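Local structure of ATP-dependent helicase FUN30 (Saccharomyces cerevisiae S288c, 5GN1) at residues F208-Q213 with D280-P285; L259-G264 with H286-A291. The protein remodels nucleosomes as an ATP-dependent SNF2-family DNA helicase that promotes DNA end resection and is required for DNA repair and heterochromatin organisation, this chain being its C-terminal ATPase part. All coordinates share one frame; numbering follows the deposited sequence. Where two conformers were deposited one is given.

Interaction 1: F208-Q213 with D280-P285; sequences FSLFTQ and DQSFNP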
ATOM      1  N   PHE A 208       5.804   1.347   8.312  1.00 16.09           N
ATOM      2  CA  PHE A 208       6.188   2.087   7.112  1.00 19.14           C
ATOM      3  C   PHE A 208       5.568   1.470   5.863  1.00 21.60           C
ATOM      4  O   PHE A 208       5.533   0.242   5.725  1.00 18.22           O
ATOM      5  CB  PHE A 208       7.710   2.092   6.933  1.00 16.46           C
ATOM      6  CG  PHE A 208       8.429   2.938   7.915  1.00 15.93           C
ATOM      7  CD1 PHE A 208       8.565   4.294   7.700  1.00 17.13           C
ATOM      8  CD2 PHE A 208       8.991   2.372   9.055  1.00 19.90           C
ATOM      9  CE1 PHE A 208       9.241   5.091   8.621  1.00 21.91           C
ATOM     10  CE2 PHE A 208       9.675   3.153   9.971  1.00 20.06           C
ATOM     11  CZ  PHE A 208       9.802   4.513   9.755  1.00 22.09           C
ATOM     12  N   SER A 209       5.123   2.321   4.931  1.00 19.86           N
ATOM     13  CA  SER A 209       4.678   1.857   3.622  1.00 19.75           C
ATOM     14  C   SER A 209       5.114   2.835   2.543  1.00 21.42           C
ATOM     15  O   SER A 209       5.162   4.048   2.763  1.00 19.95           O
ATOM     16  CB  SER A 209       3.148   1.688   3.539  1.00 19.97           C
ATOM     17  OG  SER A 209       2.777   1.259   2.235  1.00 24.50           O
ATOM     18  N   LEU A 210       5.417   2.294   1.363  1.00 22.54           N
ATOM     19  CA  LEU A 210       5.715   3.128   0.206  1.00 28.18           C
ATOM     20  C   LEU A 210       4.461   3.679  -0.451  1.00 25.98           C
ATOM     21  O   LEU A 210       4.572   4.497  -1.370  1.00 24.53           O
ATOM     22  CB  LEU A 210       6.530   2.343  -0.832  1.00 22.87           C
ATOM     23  CG  LEU A 210       8.040   2.282  -0.576  1.00 28.51           C
ATOM     24  CD1 LEU A 210       8.718   1.312  -1.529  1.00 33.49           C
ATOM     25  CD2 LEU A 210       8.659   3.666  -0.698  1.00 26.45           C
ATOM     26  N   PHE A 211       3.283   3.267   0.009  1.00 21.51           N
ATOM     27  CA  PHE A 211       2.014   3.600  -0.628  1.00 22.75           C
ATOM     28  C   PHE A 211       1.164   4.378   0.363  1.00 19.73           C
ATOM     29  O   PHE A 211       0.787   3.840   1.411  1.00 17.62           O
ATOM     30  CB  PHE A 211       1.269   2.333  -1.067  1.00 22.45           C
ATOM     31  CG  PHE A 211       1.959   1.552  -2.146  1.00 27.14           C
ATOM     32  CD1 PHE A 211       2.864   0.549  -1.830  1.00 24.31           C
ATOM     33  CD2 PHE A 211       1.685   1.805  -3.488  1.00 30.28           C
ATOM     34  CE1 PHE A 211       3.501  -0.181  -2.837  1.00 28.52           C
ATOM     35  CE2 PHE A 211       2.306   1.078  -4.499  1.00 33.64           C
ATOM     36  CZ  PHE A 211       3.218   0.086  -4.175  1.00 34.84           C
ATOM     37  N   THR A 212       0.848   5.634   0.034  1.00 20.07           N
ATOM     38  CA  THR A 212      -0.087   6.379   0.877  1.00 21.91           C
ATOM     39  C   THR A 212      -1.470   5.746   0.882  1.00 20.29           C
ATOM     40  O   THR A 212      -2.185   5.831   1.888  1.00 18.54           O
ATOM     41  CB  THR A 212      -0.183   7.842   0.432  1.00 29.01           C
ATOM     42  OG1 THR A 212      -0.394   7.903  -0.982  1.00 31.45           O
ATOM     43  CG2 THR A 212       1.094   8.592   0.796  1.00 33.98           C
ATOM     44  N   GLN A 213      -1.861   5.095  -0.225  1.00 20.66           N
ATOM     45  CA  GLN A 213      -3.134   4.372  -0.260  1.00 19.09           C
ATOM     46  C   GLN A 213      -3.180   3.258   0.779  1.00 18.92           C
ATOM     47  O   GLN A 213      -4.244   2.962   1.346  1.00 17.48           O
ATOM     48  CB  GLN A 213      -3.364   3.778  -1.644  1.00 22.44           C
ATOM     49  CG  GLN A 213      -3.624   4.753  -2.771  1.00 27.12           C
ATOM     50  CD  GLN A 213      -3.629   4.031  -4.115  1.00 33.43           C
ATOM     51  OE1 GLN A 213      -2.598   3.516  -4.564  1.00 37.85           O
ATOM     52  NE2 GLN A 213      -4.787   3.975  -4.749  1.00 32.94           N
ATOM     53  N   ASP A 280       5.647  -3.003   3.219  1.00 23.17           N
ATOM     54  CA  ASP A 280       5.983  -3.375   1.851  1.00 24.62           C
ATOM     55  C   ASP A 280       7.384  -2.857   1.586  1.00 25.34           C
ATOM     56  O   ASP A 280       7.697  -1.710   1.920  1.00 26.24           O
ATOM     57  CB  ASP A 280       4.965  -2.801   0.848  1.00 26.45           C
ATOM     58  CG  ASP A 280       4.684  -1.314   1.080  1.00 28.77           C
ATOM     59  OD1 ASP A 280       5.465  -0.479   0.569  1.00 26.36           O
ATOM     60  OD2 ASP A 280       3.694  -0.990   1.793  1.00 26.52           O
ATOM     61  N   GLN A 281       8.236  -3.709   1.038  1.00 29.04           N
ATOM     62  CA  GLN A 281       9.629  -3.315   1.001  1.00 30.54           C
ATOM     63  C   GLN A 281       9.909  -2.410  -0.193  1.00 32.27           C
ATOM     64  O   GLN A 281       9.154  -2.354  -1.162  1.00 31.61           O
ATOM     65  CB  GLN A 281      10.534  -4.545   0.969  1.00 36.71           C
ATOM     66  CG  GLN A 281      10.426  -5.348  -0.300  1.00 36.91           C
ATOM     67  CD  GLN A 281      11.048  -6.726  -0.161  1.00 44.52           C
ATOM     68  OE1 GLN A 281      10.459  -7.727  -0.592  1.00 49.14           O
ATOM     69  NE2 GLN A 281      12.233  -6.790   0.450  1.00 40.46           N
ATOM     70  N   SER A 282      11.003  -1.673  -0.087  1.00 25.58           N
ATOM     71  CA  SER A 282      11.516  -0.872  -1.177  1.00 29.48           C
ATOM     72  C   SER A 282      12.496  -1.690  -2.012  1.00 32.68           C
ATOM     73  O   SER A 282      13.168  -2.596  -1.508  1.00 30.53           O
ATOM     74  CB  SER A 282      12.210   0.379  -0.635  1.00 34.40           C
ATOM     75  OG  SER A 282      12.840   1.102  -1.675  1.00 36.84           O
ATOM     76  N   PHE A 283      12.568  -1.364  -3.308  1.00 37.24           N
ATOM     77  CA  PHE A 283      13.572  -1.999  -4.157  1.00 35.38           C
ATOM     78  C   PHE A 283      14.976  -1.511  -3.834  1.00 31.81           C
ATOM     79  O   PHE A 283      15.944  -2.177  -4.209  1.00 35.29           O
ATOM     80  CB  PHE A 283      13.265  -1.762  -5.638  1.00 34.47           C
ATOM     81  CG  PHE A 283      14.132  -2.572  -6.581  1.00 29.53           C
ATOM     82  CD1 PHE A 283      13.853  -3.911  -6.824  1.00 39.42           C
ATOM     83  CD2 PHE A 283      15.215  -1.990  -7.233  1.00 42.22           C
ATOM     84  CE1 PHE A 283      14.647  -4.665  -7.693  1.00 38.13           C
ATOM     85  CE2 PHE A 283      16.008  -2.731  -8.102  1.00 33.73           C
ATOM     86  CZ  PHE A 283      15.721  -4.070  -8.331  1.00 34.56           C
ATOM     87  N   ASN A 284      15.109  -0.374  -3.144  1.00 34.12           N
ATOM     88  CA  ASN A 284      16.395   0.082  -2.635  1.00 30.68           C
ATOM     89  C   ASN A 284      16.454  -0.171  -1.131  1.00 31.26           C
ATOM     90  O   ASN A 284      15.762   0.517  -0.369  1.00 27.43           O
ATOM     91  CB  ASN A 284      16.612   1.563  -2.937  1.00 32.03           C
ATOM     92  CG  ASN A 284      17.989   2.064  -2.494  1.00 36.19           C
ATOM     93  OD1 ASN A 284      18.812   1.293  -1.989  1.00 38.48           O
ATOM     94  ND2 ASN A 284      18.241   3.360  -2.685  1.00 37.44           N
ATOM     95  N   PRO A 285      17.243  -1.138  -0.665  1.00 33.02           N
ATOM     96  CA  PRO A 285      17.293  -1.422   0.781  1.00 35.02           C
ATOM     97  C   PRO A 285      17.715  -0.242   1.637  1.00 32.20           C
ATOM     98  O   PRO A 285      17.404  -0.235   2.833  1.00 30.00           O
ATOM     99  CB  PRO A 285      18.313  -2.569   0.874  1.00 38.09           C
ATOM    100  CG  PRO A 285      18.190  -3.273  -0.460  1.00 39.81           C
ATOM    101  CD  PRO A 285      17.891  -2.193  -1.468  1.00 36.96           C
TER

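Interaction 2: L259-G264 with H286-A291; sequences LSTKAG and HDDRQA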
ATOM      1  N   LEU A 259       3.831   5.703   8.937  1.00 18.28           N
ATOM      2  CA  LEU A 259       4.631   6.669   8.191  1.00 19.16           C
ATOM      3  C   LEU A 259       4.867   6.175   6.777  1.00 20.98           C
ATOM      4  O   LEU A 259       4.849   4.968   6.513  1.00 16.21           O
ATOM      5  CB  LEU A 259       6.024   6.912   8.811  1.00 18.28           C
ATOM      6  CG  LEU A 259       6.137   7.312  10.281  1.00 21.55           C
ATOM      7  CD1 LEU A 259       6.518   6.109  11.104  1.00 17.48           C
ATOM      8  CD2 LEU A 259       7.190   8.424  10.437  1.00 19.53           C
ATOM      9  N   SER A 260       5.104   7.118   5.865  0.63 21.17           N
ATOM     10  CA  SER A 260       5.646   6.739   4.567  0.63 21.15           C
ATOM     11  C   SER A 260       7.124   6.398   4.725  0.63 20.37           C
ATOM     12  O   SER A 260       7.832   6.978   5.551  0.63 21.06           O
ATOM     13  CB  SER A 260       5.469   7.856   3.536  0.63 22.76           C
ATOM     14  OG  SER A 260       5.999   9.080   4.006  0.63 24.20           O
ATOM     15  N   THR A 261       7.579   5.423   3.937  1.00 21.03           N
ATOM     16  CA  THR A 261       8.982   5.025   3.986  1.00 20.65           C
ATOM     17  C   THR A 261       9.904   6.209   3.715  1.00 21.00           C
ATOM     18  O   THR A 261      10.982   6.298   4.309  1.00 21.34           O
ATOM     19  CB  THR A 261       9.207   3.887   3.001  1.00 22.95           C
ATOM     20  OG1 THR A 261       8.376   2.793   3.397  1.00 23.55           O
ATOM     21  CG2 THR A 261      10.651   3.432   2.991  1.00 23.75           C
ATOM     22  N   LYS A 262       9.466   7.153   2.879  1.00 25.01           N
ATOM     23  CA  LYS A 262      10.237   8.367   2.621  1.00 27.96           C
ATOM     24  C   LYS A 262      10.411   9.222   3.877  1.00 31.23           C
ATOM     25  O   LYS A 262      11.367  10.002   3.951  1.00 25.50           O
ATOM     26  CB  LYS A 262       9.579   9.179   1.489  1.00 33.37           C
ATOM     27  CG  LYS A 262       8.133   9.647   1.753  1.00 36.23           C
ATOM     28  CD  LYS A 262       7.410  10.158   0.476  1.00 45.21           C
ATOM     29  CE  LYS A 262       6.035  10.845   0.757  1.00 43.90           C
ATOM     30  NZ  LYS A 262       4.782  10.015   1.019  1.00 35.26           N
ATOM     31  N   ALA A 263       9.538   9.078   4.886  1.00 28.58           N
ATOM     32  CA  ALA A 263       9.807   9.767   6.149  1.00 29.03           C
ATOM     33  C   ALA A 263      11.094   9.276   6.791  1.00 30.47           C
ATOM     34  O   ALA A 263      11.680   9.996   7.609  1.00 29.60           O
ATOM     35  CB  ALA A 263       8.634   9.617   7.131  1.00 27.32           C
ATOM     36  N   GLY A 264      11.562   8.078   6.425  1.00 26.78           N
ATOM     37  CA  GLY A 264      12.886   7.656   6.833  1.00 26.19           C
ATOM     38  C   GLY A 264      13.956   8.677   6.512  1.00 29.99           C
ATOM     39  O   GLY A 264      14.997   8.721   7.174  1.00 29.64           O
ATOM     40  N   HIS A 286      18.420   0.741   1.079  1.00 31.89           N
ATOM     41  CA  HIS A 286      18.821   1.908   1.861  1.00 35.80           C
ATOM     42  C   HIS A 286      17.611   2.645   2.425  1.00 33.18           C
ATOM     43  O   HIS A 286      17.674   3.202   3.530  1.00 28.34           O
ATOM     44  CB  HIS A 286      19.663   2.834   0.984  1.00 32.87           C
ATOM     45  CG  HIS A 286      20.005   4.139   1.628  1.00 36.70           C
ATOM     46  ND1 HIS A 286      21.000   4.265   2.575  1.00 46.11           N
ATOM     47  CD2 HIS A 286      19.491   5.380   1.453  1.00 36.73           C
ATOM     48  CE1 HIS A 286      21.080   5.528   2.958  1.00 40.54           C
ATOM     49  NE2 HIS A 286      20.175   6.225   2.294  1.00 43.48           N
ATOM     50  N   ASP A 287      16.503   2.656   1.679  1.00 33.34           N
ATOM     51  CA  ASP A 287      15.289   3.322   2.140  1.00 28.32           C
ATOM     52  C   ASP A 287      14.706   2.640   3.371  1.00 24.29           C
ATOM     53  O   ASP A 287      14.288   3.314   4.316  1.00 26.42           O
ATOM     54  CB  ASP A 287      14.247   3.350   1.024  1.00 29.80           C
ATOM     55  CG  ASP A 287      14.695   4.162  -0.171  1.00 36.26           C
ATOM     56  OD1 ASP A 287      15.583   5.026  -0.005  1.00 39.27           O
ATOM     57  OD2 ASP A 287      14.147   3.936  -1.270  1.00 38.13           O
ATOM     58  N   ASP A 288      14.664   1.308   3.378  1.00 26.14           N
ATOM     59  CA  ASP A 288      14.099   0.596   4.520  1.00 24.95           C
ATOM     60  C   ASP A 288      15.039   0.600   5.718  1.00 29.02           C
ATOM     61  O   ASP A 288      14.577   0.480   6.860  1.00 27.11           O
ATOM     62  CB  ASP A 288      13.750  -0.842   4.144  1.00 23.92           C
ATOM     63  CG  ASP A 288      12.593  -0.926   3.161  1.00 32.42           C
ATOM     64  OD1 ASP A 288      11.853   0.073   3.027  1.00 30.48           O
ATOM     65  OD2 ASP A 288      12.432  -1.993   2.515  1.00 32.59           O
ATOM     66  N   ARG A 289      16.326   0.796   5.469  1.00 28.66           N
ATOM     67  CA  ARG A 289      17.290   0.913   6.540  1.00 29.61           C
ATOM     68  C   ARG A 289      17.113   2.304   7.153  1.00 23.50           C
ATOM     69  O   ARG A 289      17.086   2.441   8.335  1.00 26.35           O
ATOM     70  CB  ARG A 289      18.716   0.658   6.066  1.00 33.62           C
ATOM     71  CG  ARG A 289      19.028  -0.814   5.848  1.00 42.62           C
ATOM     72  CD  ARG A 289      20.366  -1.117   5.172  1.00 45.82           C
ATOM     73  NE  ARG A 289      20.307  -2.414   4.498  1.00 49.08           N
ATOM     74  CZ  ARG A 289      21.299  -2.983   3.824  1.00 51.07           C
ATOM     75  NH1 ARG A 289      22.469  -2.396   3.721  1.00 47.85           N
ATOM     76  NH2 ARG A 289      21.103  -4.142   3.238  1.00 46.15           N
ATOM     77  N   GLN A 290      16.980   3.311   6.324  1.00 24.55           N
ATOM     78  CA  GLN A 290      16.727   4.673   6.791  1.00 28.73           C
ATOM     79  C   GLN A 290      15.451   4.750   7.620  1.00 26.79           C
ATOM     80  O   GLN A 290      15.417   5.433   8.646  1.00 27.40           O
ATOM     81  CB  GLN A 290      16.639   5.637   5.607  1.00 30.23           C
ATOM     82  CG  GLN A 290      17.994   6.117   5.092  1.00 33.59           C
ATOM     83  CD  GLN A 290      18.688   7.028   6.087  1.00 42.87           C
ATOM     84  OE1 GLN A 290      19.226   6.574   7.101  1.00 43.65           O
ATOM     85  NE2 GLN A 290      18.658   8.323   5.814  1.00 42.29           N
ATOM     86  N   ALA A 291      14.388   4.078   7.172  1.00 23.07           N
ATOM     87  CA  ALA A 291      13.154   4.012   7.943  1.00 23.65           C
ATOM     88  C   ALA A 291      13.385   3.352   9.298  1.00 24.23           C
ATOM     89  O   ALA A 291      12.995   3.892  10.337  1.00 22.61           O
ATOM     90  CB  ALA A 291      12.086   3.262   7.141  1.00 24.33           C
TER
HETATM   91  O   HOH W   1       9.253   0.347   2.415  1.00 27.17           O
HETATM   92  O   HOH W   2      13.608   5.973   3.947  1.00 27.53           O

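Interaction 1: F208-Q213 with D280-P285
The carboxylate of Asp280 reaches across to the end of strand 205-209 and gives one oxygen to each of two neighbouring residues. Asp280 OD2 receives a very short hydrogen bond, 2.5 Å, from Ser209 OG. Asp280 OD1 takes the backbone N of Leu210 at 2.9 Å through its syn lone pair, nearly straight at 164°. Serine suits its place because Ser209 OG, anti to its own backbone N (chi1 179°), donates to Asp280 and also accepts from Phe211 N, 3.0 Å away, closing an ST turn where the strand ends. The carboxylate of Asp280 lies at the edge of the Phe211 ring, near its plane, the two planes turned 67° apart. Leu210 CD1 lies against the backbone of Gln281 and Ser282, 3.6 Å from Ser282 CA. Were Asp280 an alanine, the Ser209 hydroxyl and the Leu210 N-H would probably both lose their shared acceptor in this buried spot. The contact sits at the C-terminal edge of the parallel sheet of the RecA-like helicase C-terminal lobe: Phe211 and Leu210 also pack on helix 100-110, Ser209 on helix 212-224, while segment 280-285 carries the chain from strand 275-278 into helix 285-292.

Interaction 2: L259-G264 with H286-A291
Thr261 faces helix 285-292 across a seam that is part methyl packing and part water, at the C-terminal edge of the parallel sheet in the RecA-like helicase C-terminal lobe. From its CB the two branches divide the work. The methyl, Thr261 CG2, anti to the backbone N, heads for the helix and comes within 3.6 Å of Asp288 OD1. Thr261 CG2 also touches the backbone O and the CB of Asp287. The hydroxyl Thr261 OG1 instead donates to a water at 2.8 Å, and this water donates in turn to Asp288 OD1. A second water joins the main chains, giving one hydrogen to Thr261 O and the other to Asp287 O, the latter at 2.8 Å. Threonine fits because one short side chain offers both a methyl for the helix surface and a hydroxyl for the water.

Further along, the backbones themselves close up. The CA of Gly264 lies only 3.8 Å from the CA of Ala291, and a side chain at Gly264 would point at the helix and run into the N of Ala291, so glycine is what this approach demands. Ala291, with just a methyl, keeps the helix side of the seam slim. Gln290 borders it, Gln290 CB lying 3.8 Å from Gly264 O, while its own backbone O is engaged by Arg294.

The carboxylates of Asp287 and Asp288 also have direct partners beyond this seam: OD2 of Asp287 binds the hydroxyl of Ser282, and OD2 of Asp288 the backbone N of the same residue. The bond at OD2 probably helps set the turn of the Asp288 carboxylate, whose OD1 accepts from the bridging water. Polar groups here are thus joined through water, whereas the Thr261 methyl and Gly264 against Ala291 pack the 3-10 segment 261-264 directly on the helix.

How the interactions relate
From the N terminus, the chain meets 208-213 at the end of strand 205-209, then 259-264 at the end of strand 256-260, its neighbour in the parallel sheet. After strand 275-278 come 280-285 and, directly following, 286-291. Interaction 1 therefore closes a long loop of 66 residues and interaction 2 a shorter one of 21; because the segments alternate, the loops cross rather than nest. The two contacts, centred about 8 Å apart, are joined through Ser209 and Thr261 backbones and through Ser282 and Asp288. Together they tie the ends of strands 205-209 and 256-260 to the loop before helix 285-292 and to the helix itself, within the RecA-like helicase C-terminal domain.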